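Predicted phosphatase, HAD family (Clostridium acetobutylicum, PDB 3MC1) is a predicted phosphohydrolase of the haloacid dehalogenase superfamily, probably hydrolysing phosphate esters at a metal-dependent aspartate site, with its substrate not established. Local coordinates at residues L141-K144 and E145-I148; I165-R168 and E169-I173. All blocks are in the same frame, centred on the assembly; numbering follows the deposited sequence.

Both contacts are helix starts at one end of a parallel sheet, each joining the first turn of a helix to the residues leading into it. Contact 2 (165-168 with 169-173) is the more deeply buried: it follows strand 162-166 directly and carries part of the sodium site. Contact 1 (141-144 with 145-148) is only partly buried and begins helix 144-155, with a water-linked Asp146 on one side and Lys144 reaching inward on the other. A threonine side chain caps contact 1, whereas in contact 2 a carboxylate gathers backbone N-H groups. They meet in the salt bridge from Lys144 NZ to Asp171 OD1.

Contact 1 (L141-K144 and E145-I148); sequences LSTK and EDVI
Thr143 and Asp146 meet across the first turn of helix 144-155. Thr143 OG1 accepts a weak capping bond from Asp146 N at 3.4 Å, and the same hydroxyl lies 2.9 Å from Asp146 OD2, the two side chains crossing at a slant. With OG1 set between its backbone N and carbonyl carbon (chi1 61°), the threonine turns its hydroxyl over the helix start. Behind it, Thr143 O takes Val147 N at 3.0 Å, while Lys144 O takes Ile148 N at 3.0 Å in the next helical bond. A water ties the carboxylate back to the incoming loop: it donates to Asp146 OD2 and accepts from Ser142 N. On the flank, the Leu141 side chain slides past that of Asp146 in the opposite direction, CD1 coming to 3.8 Å from Asp146 CB. Leu141 CG also faces Val147 CG2 in a looser apolar contact, and Val147 continues this packing onto Val133 of strand 131-135.

On another side, Lys144 leaves the backbone with CG anti to N (chi1 -168°) and bends at every later torsion, laying CG 3.8 Å from Ile148 CD1. Both side chains rest on Met164 of strand 162-166. The bent chain delivers NZ to a salt bridge with Asp171, with Asp10 as a longer, weak partner near the sodium. Thr143 is thus a helix N-cap, and the lysine heading the helix, close to the metal and to Asp10 of the probable DxD motif, is consistent with the conserved active-site lysine of HAD phosphatases.

Contact 2 (I165-R168 and E169-I173); sequences IGDR and EYDVI. With NA (sodium ion), chain C.
Asp171 CG stands anti to its carbonyl carbon (chi1 -66°), which carries the carboxylate back from the first helical turn toward Gly166 at the strand end. There OD2 gathers the turn: Arg168 N donates at 3.2 Å to the anti lone pair of Asp171 OD2, and Asp167 N adds a weak bond. Gly166 CA lies 3.5 Å from Asp171 OD2, so the carboxylate sits close against bare backbone; its other oxygen is held by Lys144. A water also donates to OD2 and binds the sodium ion, linking Asp171 to the metal indirectly. Asp167 reaches the sodium itself, its OD1 at 2.3 Å from the ion; its other oxygen, OD2, receives a hydrogen bond from a second sodium-bound water and another from Phe189 N. The carboxylate of Asp10 and the backbone O of Asp12 complete the protein ligands.

Farther out, Arg168 curls through bends at chi2 and chi3, bringing its guanidinium alongside Tyr170. The ring turns its edge to one face of that group, Tyr170 CE2 lying 3.7 Å from Arg168 NH2 with the planes 76° apart. A water in both planes accepts from Arg168 NH2 at 2.7 Å and makes a weak bond with Tyr170 OH. The salt bridge from Arg168 NE to Glu194 steadies the guanidinium, and Glu194 also accepts from Glu169 N at the helix start.

The turn links strand 162-166 to helix 169-176 within a beta-alpha-beta unit that ends in strand 182-185. Val172 packs on helix 192-198, and Ile165 lies against strands 6-9 and 182-185.

Contact 1 (L141-K144 and E145-I148)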
loop_
_atom_site.group_PDB
_atom_site.type_symbol
_atom_site.label_atom_id
_atom_site.label_comp_id
_atom_site.label_asym_id
_atom_site.label_seq_id
_atom_site.Cartn_x
_atom_site.Cartn_y
_atom_site.Cartn_z
ATOM N N LEU A 141 -8.395 9.116 8.761
ATOM C CA LEU A 141 -8.336 8.971 7.309
ATOM C C LEU A 141 -7.411 7.771 7.122
ATOM O O LEU A 141 -6.211 7.886 7.364
ATOM C CB LEU A 141 -7.715 10.223 6.681
ATOM C CG LEU A 141 -7.496 10.225 5.166
ATOM C CD1 LEU A 141 -8.840 10.212 4.459
ATOM C CD2 LEU A 141 -6.696 11.465 4.762
ATOM N N SER A 142 -7.948 6.621 6.720
ATOM C CA SER A 142 -7.096 5.450 6.561
ATOM C C SER A 142 -7.517 4.349 5.590
ATOM O O SER A 142 -6.655 3.605 5.121
ATOM C CB SER A 142 -6.819 4.821 7.933
ATOM O OG SER A 142 -8.016 4.397 8.555
ATOM N N THR A 143 -8.806 4.211 5.284
ATOM C CA THR A 143 -9.193 3.155 4.343
ATOM C C THR A 143 -8.713 3.534 2.950
ATOM O O THR A 143 -8.553 4.713 2.641
ATOM C CB THR A 143 -10.727 2.903 4.312
ATOM O OG1 THR A 143 -11.410 4.088 3.894
ATOM C CG2 THR A 143 -11.229 2.477 5.699
ATOM N N LYS A 144 -8.469 2.527 2.117
ATOM C CA LYS A 144 -7.986 2.748 0.762
ATOM C C LYS A 144 -8.891 3.706 -0.014
ATOM O O LYS A 144 -8.412 4.618 -0.689
ATOM C CB LYS A 144 -7.867 1.397 0.040
ATOM C CG LYS A 144 -7.102 1.434 -1.273
ATOM C CD LYS A 144 -5.700 2.035 -1.136
ATOM C CE LYS A 144 -4.873 1.361 -0.038
ATOM N NZ LYS A 144 -4.797 -0.125 -0.166
ATOM N N GLU A 145 -10.198 3.497 0.090
ATOM C CA GLU A 145 -11.162 4.358 -0.589
ATOM C C GLU A 145 -11.001 5.811 -0.162
ATOM O O GLU A 145 -10.973 6.713 -0.993
ATOM C CB GLU A 145 -12.591 3.928 -0.266
ATOM C CG GLU A 145 -13.627 4.974 -0.653
ATOM C CD GLU A 145 -15.012 4.658 -0.124
ATOM O OE1 GLU A 145 -15.150 4.476 1.102
ATOM O OE2 GLU A 145 -15.961 4.596 -0.935
ATOM N N ASP A 146 -10.890 6.035 1.141
ATOM C CA ASP A 146 -10.778 7.398 1.654
ATOM C C ASP A 146 -9.465 8.099 1.321
ATOM O O ASP A 146 -9.449 9.307 1.102
ATOM C CB ASP A 146 -11.006 7.420 3.173
ATOM C CG ASP A 146 -12.400 6.923 3.576
ATOM O OD1 ASP A 146 -13.298 6.849 2.704
ATOM O OD2 ASP A 146 -12.601 6.620 4.780
ATOM N N VAL A 147 -8.359 7.360 1.281
ATOM C CA VAL A 147 -7.080 7.985 0.972
ATOM C C VAL A 147 -6.984 8.308 -0.519
ATOM O O VAL A 147 -6.454 9.352 -0.909
ATOM C CB VAL A 147 -5.898 7.082 1.409
ATOM C CG1 VAL A 147 -4.576 7.675 0.949
ATOM C CG2 VAL A 147 -5.898 6.953 2.927
ATOM N N ILE A 148 -7.504 7.415 -1.355
ATOM C CA ILE A 148 -7.480 7.661 -2.791
ATOM C C ILE A 148 -8.347 8.900 -3.081
ATOM O O ILE A 148 -7.951 9.784 -3.837
ATOM C CB ILE A 148 -8.023 6.440 -3.576
ATOM C CG1 ILE A 148 -6.998 5.296 -3.528
ATOM C CG2 ILE A 148 -8.323 6.843 -5.019
ATOM C CD1 ILE A 148 -7.500 3.950 -4.093
HETATM O O HOH W 1 -10.731 6.150 6.480
#

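Contact 2 (I165-R168 and E169-I173)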
loop_
_atom_site.group_PDB
_atom_site.type_symbol
_atom_site.label_atom_id
_atom_site.label_comp_id
_atom_site.label_asym_id
_atom_site.label_seq_id
_atom_site.Cartn_x
_atom_site.Cartn_y
_atom_site.Cartn_z
ATOM N N ILE A 165 -2.764 1.296 -8.829
ATOM C CA ILE A 165 -1.951 0.083 -8.859
ATOM C C ILE A 165 -1.817 -0.445 -7.425
ATOM O O ILE A 165 -1.388 0.294 -6.529
ATOM C CB ILE A 165 -0.522 0.351 -9.420
ATOM C CG1 ILE A 165 -0.551 0.624 -10.940
ATOM C CG2 ILE A 165 0.334 -0.898 -9.232
ATOM C CD1 ILE A 165 -1.556 1.613 -11.390
ATOM N N GLY A 166 -2.177 -1.712 -7.214
ATOM C CA GLY A 166 -2.096 -2.303 -5.885
ATOM C C GLY A 166 -1.955 -3.819 -5.956
ATOM O O GLY A 166 -2.116 -4.401 -7.032
ATOM N N ASP A 167 -1.673 -4.455 -4.816
ATOM C CA ASP A 167 -1.489 -5.905 -4.758
ATOM C C ASP A 167 -2.599 -6.665 -4.031
ATOM O O ASP A 167 -2.655 -7.898 -4.097
ATOM C CB ASP A 167 -0.134 -6.234 -4.096
ATOM C CG ASP A 167 -0.030 -5.717 -2.662
ATOM O OD1 ASP A 167 -0.320 -4.517 -2.423
ATOM O OD2 ASP A 167 0.353 -6.513 -1.765
ATOM N N ARG A 168 -3.494 -5.937 -3.361
ATOM C CA ARG A 168 -4.568 -6.568 -2.598
ATOM C C ARG A 168 -5.972 -6.183 -3.074
ATOM O O ARG A 168 -6.160 -5.198 -3.789
ATOM C CB ARG A 168 -4.429 -6.205 -1.112
ATOM C CG ARG A 168 -3.058 -6.499 -0.488
ATOM C CD ARG A 168 -2.764 -7.988 -0.426
ATOM N NE ARG A 168 -3.742 -8.717 0.382
ATOM C CZ ARG A 168 -3.775 -8.721 1.712
ATOM N NH1 ARG A 168 -2.876 -8.035 2.409
ATOM N NH2 ARG A 168 -4.719 -9.403 2.348
ATOM N N GLU A 169 -6.958 -6.965 -2.655
ATOM C CA GLU A 169 -8.346 -6.711 -3.022
ATOM C C GLU A 169 -8.780 -5.339 -2.511
ATOM O O GLU A 169 -9.643 -4.700 -3.100
ATOM C CB GLU A 169 -9.250 -7.782 -2.417
ATOM C CG GLU A 169 -9.277 -7.761 -0.897
ATOM C CD GLU A 169 -10.245 -8.777 -0.323
ATOM O OE1 GLU A 169 -11.416 -8.798 -0.767
ATOM O OE2 GLU A 169 -9.837 -9.546 0.575
ATOM N N TYR A 170 -8.171 -4.896 -1.414
ATOM C CA TYR A 170 -8.488 -3.601 -0.822
ATOM C C TYR A 170 -8.184 -2.472 -1.799
ATOM O O TYR A 170 -8.883 -1.449 -1.834
ATOM C CB TYR A 170 -7.683 -3.415 0.460
ATOM C CG TYR A 170 -7.900 -4.536 1.448
ATOM C CD1 TYR A 170 -9.126 -4.689 2.094
ATOM C CD2 TYR A 170 -6.898 -5.475 1.703
ATOM C CE1 TYR A 170 -9.355 -5.748 2.970
ATOM C CE2 TYR A 170 -7.116 -6.545 2.578
ATOM C CZ TYR A 170 -8.349 -6.675 3.207
ATOM O OH TYR A 170 -8.582 -7.727 4.067
ATOM N N ASP A 171 -7.130 -2.659 -2.590
ATOM C CA ASP A 171 -6.753 -1.664 -3.575
ATOM C C ASP A 171 -7.779 -1.620 -4.699
ATOM O O ASP A 171 -8.148 -0.543 -5.168
ATOM C CB ASP A 171 -5.369 -1.988 -4.122
ATOM C CG ASP A 171 -4.299 -1.851 -3.062
ATOM O OD1 ASP A 171 -4.165 -0.733 -2.533
ATOM O OD2 ASP A 171 -3.611 -2.845 -2.754
ATOM N N VAL A 172 -8.247 -2.791 -5.120
ATOM C CA VAL A 172 -9.241 -2.876 -6.183
ATOM C C VAL A 172 -10.546 -2.234 -5.718
ATOM O O VAL A 172 -11.135 -1.425 -6.431
ATOM C CB VAL A 172 -9.513 -4.353 -6.587
ATOM C CG1 VAL A 172 -10.517 -4.403 -7.729
ATOM C CG2 VAL A 172 -8.212 -5.030 -7.004
ATOM N N ILE A 173 -10.983 -2.597 -4.516
ATOM C CA ILE A 173 -12.208 -2.055 -3.945
ATOM C C ILE A 173 -12.097 -0.533 -3.790
ATOM O O ILE A 173 -13.030 0.203 -4.121
ATOM C CB ILE A 173 -12.502 -2.717 -2.568
ATOM C CG1 ILE A 173 -12.673 -4.227 -2.756
ATOM C CG2 ILE A 173 -13.748 -2.110 -1.938
ATOM C CD1 ILE A 173 -12.658 -5.035 -1.475
HETATM NA NA NA C . -0.304 -3.128 -0.607
HETATM O O HOH W 2 0.248 -5.129 0.546
HETATM O O HOH W 3 -5.809 -9.374 4.793
HETATM O O HOH W 4 -2.477 -3.071 -0.204
#